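PDB 5SWV: pentafunctional AROM polypeptide from Schizosaccharomyces pombe, which catalyses five consecutive steps of the shikimate pathway, its dehydroquinate dehydratase and shikimate dehydrogenase portions being the part of the chain present here. Local coordinates for residues 270-273 and 274-278; 314-317 and 318-321; 324-327 and 328-332; 415-418 and 419-422. All blocks are in the same frame, centred on the assembly; numbering follows the deposited sequence.

All four contacts are local, yet their chemistry follows their place in the fold. Contact 1, the most buried, lies on helix 266-277 of a beta-alpha-beta unit and combines regular helical bonds with an aromatic ring over a carbonyl oxygen. Contact 2 is a surface loop held by two successive short-range turn bonds, and contact 3 a short helix capped at both ends; these two touch where Met317 SD packs against Gly331 and Ala332. Contacts 1 to 3 belong to the substrate-binding part of shikimate dehydrogenase. Contact 4, partly buried, relies on aromatic packing before strand 422-426 and meets contact 3 through Phe329, against Val415 and Phe416.

Contact 1. Residues 270-273 and 274-278; sequences HSTA and YELLG
From His270 to Leu277 the backbone runs through the later turns of helix 266-277, with Tyr274 N donating to His270 O at 3.0 Å and Leu276 N to Thr272 O at 3.1 Å, while the last bond, Leu277 N to Ala273 O, is weak. This helix is the crossover of a beta-alpha-beta unit between strands 253-257 and 282-285, and Gly278, with positive phi, leaves the helical path. The side chains illustrate how a helix can cover its own polar backbone. Tyr274 places CG beside its backbone N (chi1 -52°), which turns the ring back along the preceding turn; His270 O then sits over the centre of one ring face, 3.1 Å above the plane. The same carbonyl therefore receives the amide of Tyr274 and lies beneath its ring. A branch of Thr272 meets a branch of Leu276 alongside, CG2 to CD1 at 3.7 Å, both side chains pointing the same way, while Thr272 OG1 bonds back to Ile268 O. Phe512 of helix 500-516 touches His270, Ala273, Tyr274 and Leu277, and helix 522-530 packs on Thr272 and Leu276. The imidazole of His270 stacks with Tyr283, and the ring of Tyr274 meets His281 edge-to-face. One water joins the two polar ends, 2.9 Å from His270 ND1 and 2.7 Å from Tyr274 OH.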
loop_
_atom_site.group_PDB
_atom_site.type_symbol
_atom_site.label_atom_id
_atom_site.label_comp_id
_atom_site.label_asym_id
_atom_site.label_seq_id
_atom_site.Cartn_x
_atom_site.Cartn_y
_atom_site.Cartn_z
ATOM N N HIS A 270 5.185 7.092 14.764
ATOM C CA HIS A 270 5.477 7.940 13.610
ATOM C C HIS A 270 6.948 8.391 13.532
ATOM O O HIS A 270 7.499 8.458 12.438
ATOM C CB HIS A 270 4.514 9.115 13.570
ATOM C CG HIS A 270 3.098 8.709 13.316
ATOM N ND1 HIS A 270 2.542 8.712 12.057
ATOM C CD2 HIS A 270 2.127 8.278 14.152
ATOM C CE1 HIS A 270 1.288 8.302 12.127
ATOM N NE2 HIS A 270 1.012 8.032 13.387
ATOM N N SER A 271 7.571 8.675 14.680
ATOM C CA SER A 271 9.024 8.976 14.762
ATOM C C SER A 271 9.833 7.884 14.110
ATOM O O SER A 271 10.713 8.165 13.294
ATOM C CB SER A 271 9.516 9.081 16.215
ATOM O OG SER A 271 9.053 10.259 16.843
ATOM N N THR A 272 9.518 6.642 14.487
ATOM C CA THR A 272 10.156 5.464 13.914
ATOM C C THR A 272 9.925 5.405 12.417
ATOM O O THR A 272 10.857 5.159 11.680
ATOM C CB THR A 272 9.671 4.169 14.580
ATOM O OG1 THR A 272 9.897 4.261 15.985
ATOM C CG2 THR A 272 10.409 2.970 14.053
ATOM N N ALA A 273 8.711 5.651 11.955
ATOM C CA ALA A 273 8.444 5.602 10.514
ATOM C C ALA A 273 9.305 6.596 9.707
ATOM O O ALA A 273 9.822 6.237 8.643
ATOM C CB ALA A 273 6.968 5.833 10.238
ATOM N N TYR A 274 9.478 7.819 10.221
ATOM C CA TYR A 274 10.303 8.835 9.544
ATOM C C TYR A 274 11.744 8.362 9.395
ATOM O O TYR A 274 12.368 8.513 8.340
ATOM C CB TYR A 274 10.315 10.168 10.303
ATOM C CG TYR A 274 8.959 10.744 10.658
ATOM C CD1 TYR A 274 7.903 10.716 9.752
ATOM C CD2 TYR A 274 8.737 11.330 11.902
ATOM C CE1 TYR A 274 6.665 11.221 10.080
ATOM C CE2 TYR A 274 7.506 11.846 12.233
ATOM C CZ TYR A 274 6.469 11.786 11.318
ATOM O OH TYR A 274 5.238 12.315 11.631
ATOM N N GLU A 275 12.248 7.778 10.474
ATOM C CA GLU A 275 13.615 7.306 10.571
ATOM C C GLU A 275 13.888 6.185 9.588
ATOM O O GLU A 275 14.911 6.187 8.943
ATOM C CB GLU A 275 13.865 6.816 11.985
ATOM C CG GLU A 275 15.325 6.675 12.350
ATOM C CD GLU A 275 15.555 5.703 13.508
ATOM O OE1 GLU A 275 14.594 5.370 14.259
ATOM O OE2 GLU A 275 16.726 5.267 13.659
ATOM N N LEU A 276 12.963 5.239 9.474
ATOM C CA LEU A 276 13.063 4.141 8.501
ATOM C C LEU A 276 12.871 4.554 7.041
ATOM O O LEU A 276 13.284 3.835 6.159
ATOM C CB LEU A 276 12.060 3.036 8.841
ATOM C CG LEU A 276 12.300 2.318 10.187
ATOM C CD1 LEU A 276 11.032 1.622 10.681
ATOM C CD2 LEU A 276 13.453 1.323 10.092
ATOM N N LEU A 277 12.257 5.698 6.786
ATOM C CA LEU A 277 12.015 6.165 5.420
ATOM C C LEU A 277 12.817 7.392 4.996
ATOM O O LEU A 277 12.650 7.873 3.863
ATOM C CB LEU A 277 10.522 6.426 5.248
ATOM C CG LEU A 277 9.820 5.111 4.928
ATOM C CD1 LEU A 277 8.658 4.878 5.851
ATOM C CD2 LEU A 277 9.407 5.099 3.468
ATOM N N GLY A 278 13.700 7.872 5.875
ATOM C CA GLY A 278 14.612 8.960 5.543
ATOM C C GLY A 278 13.930 10.309 5.503
ATOM O O GLY A 278 14.364 11.198 4.767
HETATM O O HOH W 1 3.298 10.886 10.363
#

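Contact 2. Residues 314-317 and 318-321; sequences LSVM and KFMD
Val316 O accepts the amide of Phe319 at 2.9 Å, the shortest hydrogen bond between residues 314-317 and 318-321, with the donor standing above the carbonyl plane. One residue further on the pattern repeats: Met320 N reaches Met317 O at 3.1 Å, and here the donor lies 60° out of the carbonyl plane. Two successive bonds of this kind, between residues three apart, make a short 3-10-like turn, not a regular alpha helix, and they overlap the end of a type I beta turn from Leu314 to Met317. The loop so formed links strands 303-308 and 322-323 in the mixed sheet of the substrate-binding region.

Among the side chains, Lys318 bends at its third and fourth torsions (-54° and -51°), curling the chain back until NZ makes a weak bond of 3.4 Å to Ser315 O. Its CD lies over one face of the neighbouring Phe319 ring, toward the rim. Across the turn, Phe319 CD2 approaches Val316 CG2 at 4.2 Å, a loose apolar touch, and the ring continues onto Gln295 and Leu298 of helix 295-298. Met320 brings CG to 3.8 Å from Met317 O, while Val316 and Met320 both pack on Ile336 of strand 335-340. Backbone bonds thus set the shape of the loop, apolar side chains fasten it to the sheet and helix beside it, and the ammonium group probably adds only a modest, solvent-tempered attraction to a carbonyl.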
loop_
_atom_site.group_PDB
_atom_site.type_symbol
_atom_site.label_atom_id
_atom_site.label_comp_id
_atom_site.label_asym_id
_atom_site.label_seq_id
_atom_site.Cartn_x
_atom_site.Cartn_y
_atom_site.Cartn_z
ATOM N N LEU A 314 -15.318 13.863 16.985
ATOM C CA LEU A 314 -16.526 14.445 16.400
ATOM C C LEU A 314 -16.476 15.970 16.339
ATOM O O LEU A 314 -16.848 16.564 15.326
ATOM C CB LEU A 314 -17.782 13.980 17.155
ATOM C CG LEU A 314 -18.146 12.489 17.015
ATOM C CD1 LEU A 314 -17.472 11.624 18.081
ATOM C CD2 LEU A 314 -19.643 12.302 17.088
ATOM N N SER A 315 -16.011 16.595 17.416
ATOM C CA SER A 315 -16.020 18.056 17.515
ATOM C C SER A 315 -15.005 18.738 16.608
ATOM O O SER A 315 -15.123 19.924 16.351
ATOM C CB SER A 315 -15.810 18.508 18.957
ATOM O OG SER A 315 -14.592 18.013 19.453
ATOM N N VAL A 316 -14.021 17.994 16.123
ATOM C CA VAL A 316 -13.016 18.546 15.226
ATOM C C VAL A 316 -13.547 18.720 13.805
ATOM O O VAL A 316 -13.041 19.553 13.059
ATOM C CB VAL A 316 -11.728 17.675 15.222
ATOM C CG1 VAL A 316 -11.862 16.449 14.320
ATOM C CG2 VAL A 316 -10.520 18.502 14.830
ATOM N N MET A 317 -14.554 17.933 13.440
ATOM C CA MET A 317 -15.112 17.930 12.073
ATOM C C MET A 317 -15.603 19.298 11.599
ATOM O O MET A 317 -15.574 19.585 10.408
ATOM C CB MET A 317 -16.240 16.902 11.964
ATOM C CG MET A 317 -15.726 15.482 12.069
ATOM S SD MET A 317 -17.004 14.242 12.273
ATOM C CE MET A 317 -17.700 14.244 10.619
ATOM N N LYS A 318 -16.081 20.101 12.545
ATOM C CA LYS A 318 -16.203 21.562 12.424
ATOM C C LYS A 318 -15.200 22.224 11.451
ATOM O O LYS A 318 -15.604 22.954 10.538
ATOM C CB LYS A 318 -15.990 22.176 13.817
ATOM C CG LYS A 318 -16.869 23.365 14.153
ATOM C CD LYS A 318 -16.295 24.221 15.299
ATOM C CE LYS A 318 -15.974 23.446 16.580
ATOM N NZ LYS A 318 -17.109 22.592 17.061
ATOM N N PHE A 319 -13.907 21.945 11.648
ATOM C CA PHE A 319 -12.830 22.629 10.940
ATOM C C PHE A 319 -12.442 22.026 9.606
ATOM O O PHE A 319 -11.518 22.533 8.955
ATOM C CB PHE A 319 -11.554 22.646 11.791
ATOM C CG PHE A 319 -11.714 23.298 13.122
ATOM C CD1 PHE A 319 -11.988 24.656 13.211
ATOM C CD2 PHE A 319 -11.564 22.565 14.293
ATOM C CE1 PHE A 319 -12.127 25.270 14.445
ATOM C CE2 PHE A 319 -11.703 23.171 15.532
ATOM C CZ PHE A 319 -11.986 24.525 15.610
ATOM N N MET A 320 -13.081 20.934 9.210
ATOM C CA MET A 320 -12.752 20.273 7.958
ATOM C C MET A 320 -13.574 20.877 6.839
ATOM O O MET A 320 -14.749 21.195 7.020
ATOM C CB MET A 320 -13.053 18.778 8.042
ATOM C CG MET A 320 -12.328 17.998 9.133
ATOM S SD MET A 320 -10.516 18.017 9.028
ATOM C CE MET A 320 -10.183 19.368 10.155
ATOM N N ASP A 321 -12.936 21.031 5.688
ATOM C CA ASP A 321 -13.586 21.445 4.433
ATOM C C ASP A 321 -14.102 20.236 3.624
ATOM O O ASP A 321 -15.020 20.369 2.825
ATOM C CB ASP A 321 -12.582 22.227 3.568
ATOM C CG ASP A 321 -11.986 23.439 4.292
ATOM O OD1 ASP A 321 -12.721 24.417 4.470
ATOM O OD2 ASP A 321 -10.792 23.429 4.680
#

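Contact 3. Residues 324-327 and 328-332; sequences SDEA and RFFGA
Arg328 N to Ser324 O, Phe329 N to Asp325 O and Phe330 N to Glu326 O, the last at 2.8 Å and nearly straight at 173°, are the main-chain bonds that build helix 325-330, between strands 322-323 and 335-340 of the mixed sheet. Capping bonds close both ends. Ser324 is the N-cap, its OG accepting from Ala327 N at 3.2 Å and also bonded to Asp350. A Schellman motif ends the helix with Gly331, of positive phi, as its C-prime residue: Ala332 N reaches Ala327 O at 3.1 Å, in the carbonyl plane, and Gly331 N bonds weakly to Arg328 O.

Packing is slighter. Phe330 CG lies opposite its carbonyl carbon (chi1 -62°), which brings CD2 to 3.3 Å from Glu326 O; Phe329 CD2 lies over one face of the Phe330 ring, toward its rim. Among the charges, Asp325 OD1 and Arg328 NH2 remain 5.0 Å apart, and Glu326 OE2 bonds weakly to Tyr389 of helix 382-393, a tie to the nucleotide-binding-type domain. The helix is therefore defined mainly by its backbone and caps, and the opposite charges of Asp325 and Arg328 probably add only a mild attraction across its exposed side.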
loop_
_atom_site.group_PDB
_atom_site.type_symbol
_atom_site.label_atom_id
_atom_site.label_comp_id
_atom_site.label_asym_id
_atom_site.label_seq_id
_atom_site.Cartn_x
_atom_site.Cartn_y
_atom_site.Cartn_z
ATOM N N SER A 324 -13.527 12.164 4.032
ATOM C CA SER A 324 -13.487 10.929 3.255
ATOM C C SER A 324 -14.820 10.235 3.445
ATOM O O SER A 324 -15.552 10.533 4.388
ATOM C CB SER A 324 -12.368 10.010 3.724
ATOM O OG SER A 324 -12.726 9.348 4.921
ATOM N N ASP A 325 -15.121 9.293 2.563
ATOM C CA ASP A 325 -16.374 8.545 2.663
ATOM C C ASP A 325 -16.523 7.924 4.051
ATOM O O ASP A 325 -17.580 8.033 4.659
ATOM C CB ASP A 325 -16.464 7.454 1.586
ATOM C CG ASP A 325 -16.577 8.013 0.156
ATOM O OD1 ASP A 325 -17.035 9.164 -0.052
ATOM O OD2 ASP A 325 -16.215 7.263 -0.780
ATOM N N GLU A 326 -15.452 7.320 4.564
ATOM C CA GLU A 326 -15.534 6.598 5.830
ATOM C C GLU A 326 -15.756 7.569 6.970
ATOM O O GLU A 326 -16.542 7.298 7.868
ATOM C CB GLU A 326 -14.296 5.741 6.099
ATOM C CG GLU A 326 -14.172 4.502 5.221
ATOM C CD GLU A 326 -13.669 4.769 3.803
ATOM O OE1 GLU A 326 -13.212 5.907 3.496
ATOM O OE2 GLU A 326 -13.769 3.830 2.972
ATOM N N ALA A 327 -15.087 8.712 6.925
ATOM C CA ALA A 327 -15.242 9.711 7.975
ATOM C C ALA A 327 -16.669 10.219 8.022
ATOM O O ALA A 327 -17.223 10.389 9.101
ATOM C CB ALA A 327 -14.259 10.873 7.808
ATOM N N ARG A 328 -17.258 10.442 6.854
ATOM C CA ARG A 328 -18.647 10.862 6.790
ATOM C C ARG A 328 -19.557 9.751 7.264
ATOM O O ARG A 328 -20.431 9.974 8.077
ATOM C CB ARG A 328 -19.055 11.261 5.390
ATOM C CG ARG A 328 -20.404 11.978 5.364
ATOM C CD ARG A 328 -20.934 12.143 3.949
ATOM N NE ARG A 328 -19.819 12.363 3.024
ATOM C CZ ARG A 328 -19.116 13.496 2.920
ATOM N NH1 ARG A 328 -19.416 14.577 3.660
ATOM N NH2 ARG A 328 -18.100 13.546 2.053
ATOM N N PHE A 329 -19.338 8.551 6.766
ATOM C CA PHE A 329 -20.216 7.468 7.087
ATOM C C PHE A 329 -20.207 7.186 8.583
ATOM O O PHE A 329 -21.262 7.065 9.161
ATOM C CB PHE A 329 -19.839 6.235 6.290
ATOM C CG PHE A 329 -20.729 5.080 6.553
ATOM C CD1 PHE A 329 -22.030 5.090 6.096
ATOM C CD2 PHE A 329 -20.268 3.979 7.271
ATOM C CE1 PHE A 329 -22.870 4.004 6.341
ATOM C CE2 PHE A 329 -21.082 2.897 7.517
ATOM C CZ PHE A 329 -22.391 2.910 7.059
ATOM N N PHE A 330 -19.031 7.100 9.205
ATOM C CA PHE A 330 -18.938 6.857 10.650
ATOM C C PHE A 330 -19.049 8.126 11.499
ATOM O O PHE A 330 -19.059 8.039 12.732
ATOM C CB PHE A 330 -17.619 6.172 11.005
ATOM C CG PHE A 330 -17.434 4.819 10.384
ATOM C CD1 PHE A 330 -18.338 3.807 10.613
ATOM C CD2 PHE A 330 -16.306 4.539 9.609
ATOM C CE1 PHE A 330 -18.155 2.549 10.049
ATOM C CE2 PHE A 330 -16.103 3.279 9.055
ATOM C CZ PHE A 330 -17.026 2.279 9.277
ATOM N N GLY A 331 -19.084 9.297 10.858
ATOM C CA GLY A 331 -19.289 10.567 11.555
ATOM C C GLY A 331 -18.188 10.861 12.561
ATOM O O GLY A 331 -18.460 11.258 13.697
ATOM N N ALA A 332 -16.944 10.643 12.149
ATOM C CA ALA A 332 -15.811 10.795 13.041
ATOM C C ALA A 332 -14.519 10.950 12.255
ATOM O O ALA A 332 -14.317 10.300 11.224
ATOM C CB ALA A 332 -15.722 9.601 13.976
#

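Contact 4. Residues 415-418 and 419-422; sequences VFPP and DYNI
Phe416 and Tyr420 form the tightly packed part, in the loop that leads from helix 406-413 into strand 422-426, the edge strand of the Rossmann-type parallel sheet of the dehydrogenase portion. Their ring planes are near parallel, at 12°, but slid apart, with centroids 4.8 Å from each other, so overlap is slight and the touching is done by Phe416 CD1 against Tyr420 CE2. Phe416 also brings CD2 to Ile422 CD1 at 3.8 Å, the two side chains crossing at about a right angle. Ile388 of helix 382-393 packs on Phe416, and His392 of that helix stacks with Tyr420.

The exposed side is looser. Pro417 CD rests 4.0 Å from Tyr420 CD1, and Asp419 OD1 comes only to 3.9 Å from Pro417 CB. A type I beta turn from Pro417 to Tyr420 reverses the chain, yet its closing bond, Tyr420 N to Pro417 O, is weak at 3.3 Å. A water accepts from Ile422 N at 3.1 Å and donates weakly to Pro418 O. With such modest polar ties, the turn probably owes much of its hold to the apolar contacts of Phe416 and to proline's restricted backbone.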
loop_
_atom_site.group_PDB
_atom_site.type_symbol
_atom_site.label_atom_id
_atom_site.label_comp_id
_atom_site.label_asym_id
_atom_site.label_seq_id
_atom_site.Cartn_x
_atom_site.Cartn_y
_atom_site.Cartn_z
ATOM N N VAL A 415 -27.650 0.859 10.982
ATOM C CA VAL A 415 -26.718 1.762 10.288
ATOM C C VAL A 415 -26.500 1.341 8.824
ATOM O O VAL A 415 -26.219 2.161 7.970
ATOM C CB VAL A 415 -25.346 1.803 11.014
ATOM C CG1 VAL A 415 -24.300 2.579 10.217
ATOM C CG2 VAL A 415 -25.483 2.400 12.412
ATOM N N PHE A 416 -26.615 0.053 8.550
ATOM C CA PHE A 416 -26.306 -0.497 7.239
ATOM C C PHE A 416 -27.590 -0.830 6.487
ATOM O O PHE A 416 -28.650 -0.905 7.087
ATOM C CB PHE A 416 -25.438 -1.735 7.422
ATOM C CG PHE A 416 -24.143 -1.453 8.147
ATOM C CD1 PHE A 416 -23.012 -1.053 7.450
ATOM C CD2 PHE A 416 -24.064 -1.559 9.532
ATOM C CE1 PHE A 416 -21.829 -0.787 8.117
ATOM C CE2 PHE A 416 -22.876 -1.291 10.201
ATOM C CZ PHE A 416 -21.763 -0.907 9.491
ATOM N N PRO A 417 -27.509 -1.012 5.162
ATOM C CA PRO A 417 -28.735 -1.357 4.456
ATOM C C PRO A 417 -29.181 -2.778 4.775
ATOM O O PRO A 417 -28.408 -3.532 5.349
ATOM C CB PRO A 417 -28.353 -1.232 2.973
ATOM C CG PRO A 417 -27.012 -0.569 2.945
ATOM C CD PRO A 417 -26.361 -0.919 4.244
ATOM N N PRO A 418 -30.427 -3.136 4.418
ATOM C CA PRO A 418 -30.984 -4.474 4.721
ATOM C C PRO A 418 -30.222 -5.686 4.179
ATOM O O PRO A 418 -30.213 -6.731 4.815
ATOM C CB PRO A 418 -32.383 -4.416 4.098
ATOM C CG PRO A 418 -32.739 -2.967 4.178
ATOM C CD PRO A 418 -31.462 -2.228 3.884
ATOM N N ASP A 419 -29.579 -5.543 3.028
ATOM C CA ASP A 419 -28.866 -6.652 2.401
ATOM C C ASP A 419 -27.367 -6.578 2.647
ATOM O O ASP A 419 -26.606 -7.024 1.802
ATOM C CB ASP A 419 -29.148 -6.669 0.894
ATOM C CG ASP A 419 -28.451 -5.530 0.144
ATOM O OD1 ASP A 419 -28.291 -4.413 0.716
ATOM O OD2 ASP A 419 -28.058 -5.775 -1.025
ATOM N N TYR A 420 -26.935 -6.056 3.800
ATOM C CA TYR A 420 -25.501 -5.986 4.132
ATOM C C TYR A 420 -24.949 -7.264 4.812
ATOM O O TYR A 420 -23.874 -7.228 5.427
ATOM C CB TYR A 420 -25.222 -4.750 5.012
ATOM C CG TYR A 420 -23.848 -4.138 4.821
ATOM C CD1 TYR A 420 -23.474 -3.592 3.591
ATOM C CD2 TYR A 420 -22.927 -4.080 5.870
ATOM C CE1 TYR A 420 -22.224 -3.025 3.410
ATOM C CE2 TYR A 420 -21.669 -3.511 5.695
ATOM C CZ TYR A 420 -21.322 -2.983 4.466
ATOM O OH TYR A 420 -20.079 -2.411 4.272
ATOM N N ASN A 421 -25.688 -8.369 4.708
ATOM C CA ASN A 421 -25.278 -9.673 5.174
ATOM C C ASN A 421 -25.159 -9.807 6.670
ATOM O O ASN A 421 -24.539 -10.761 7.144
ATOM C CB ASN A 421 -23.956 -10.096 4.537
ATOM C CG ASN A 421 -23.972 -9.984 3.029
ATOM O OD1 ASN A 421 -24.988 -10.237 2.395
ATOM N ND2 ASN A 421 -22.830 -9.605 2.446
ATOM N N ILE A 422 -25.771 -8.898 7.421
ATOM C CA ILE A 422 -25.707 -8.975 8.876
ATOM C C ILE A 422 -26.774 -9.948 9.352
ATOM O O ILE A 422 -27.915 -9.826 8.948
ATOM C CB ILE A 422 -25.910 -7.602 9.544
ATOM C CG1 ILE A 422 -24.848 -6.620 9.037
ATOM C CG2 ILE A 422 -25.809 -7.725 11.066
ATOM C CD1 ILE A 422 -25.076 -5.185 9.451
HETATM O O HOH W 2 -27.562 -6.501 6.689
#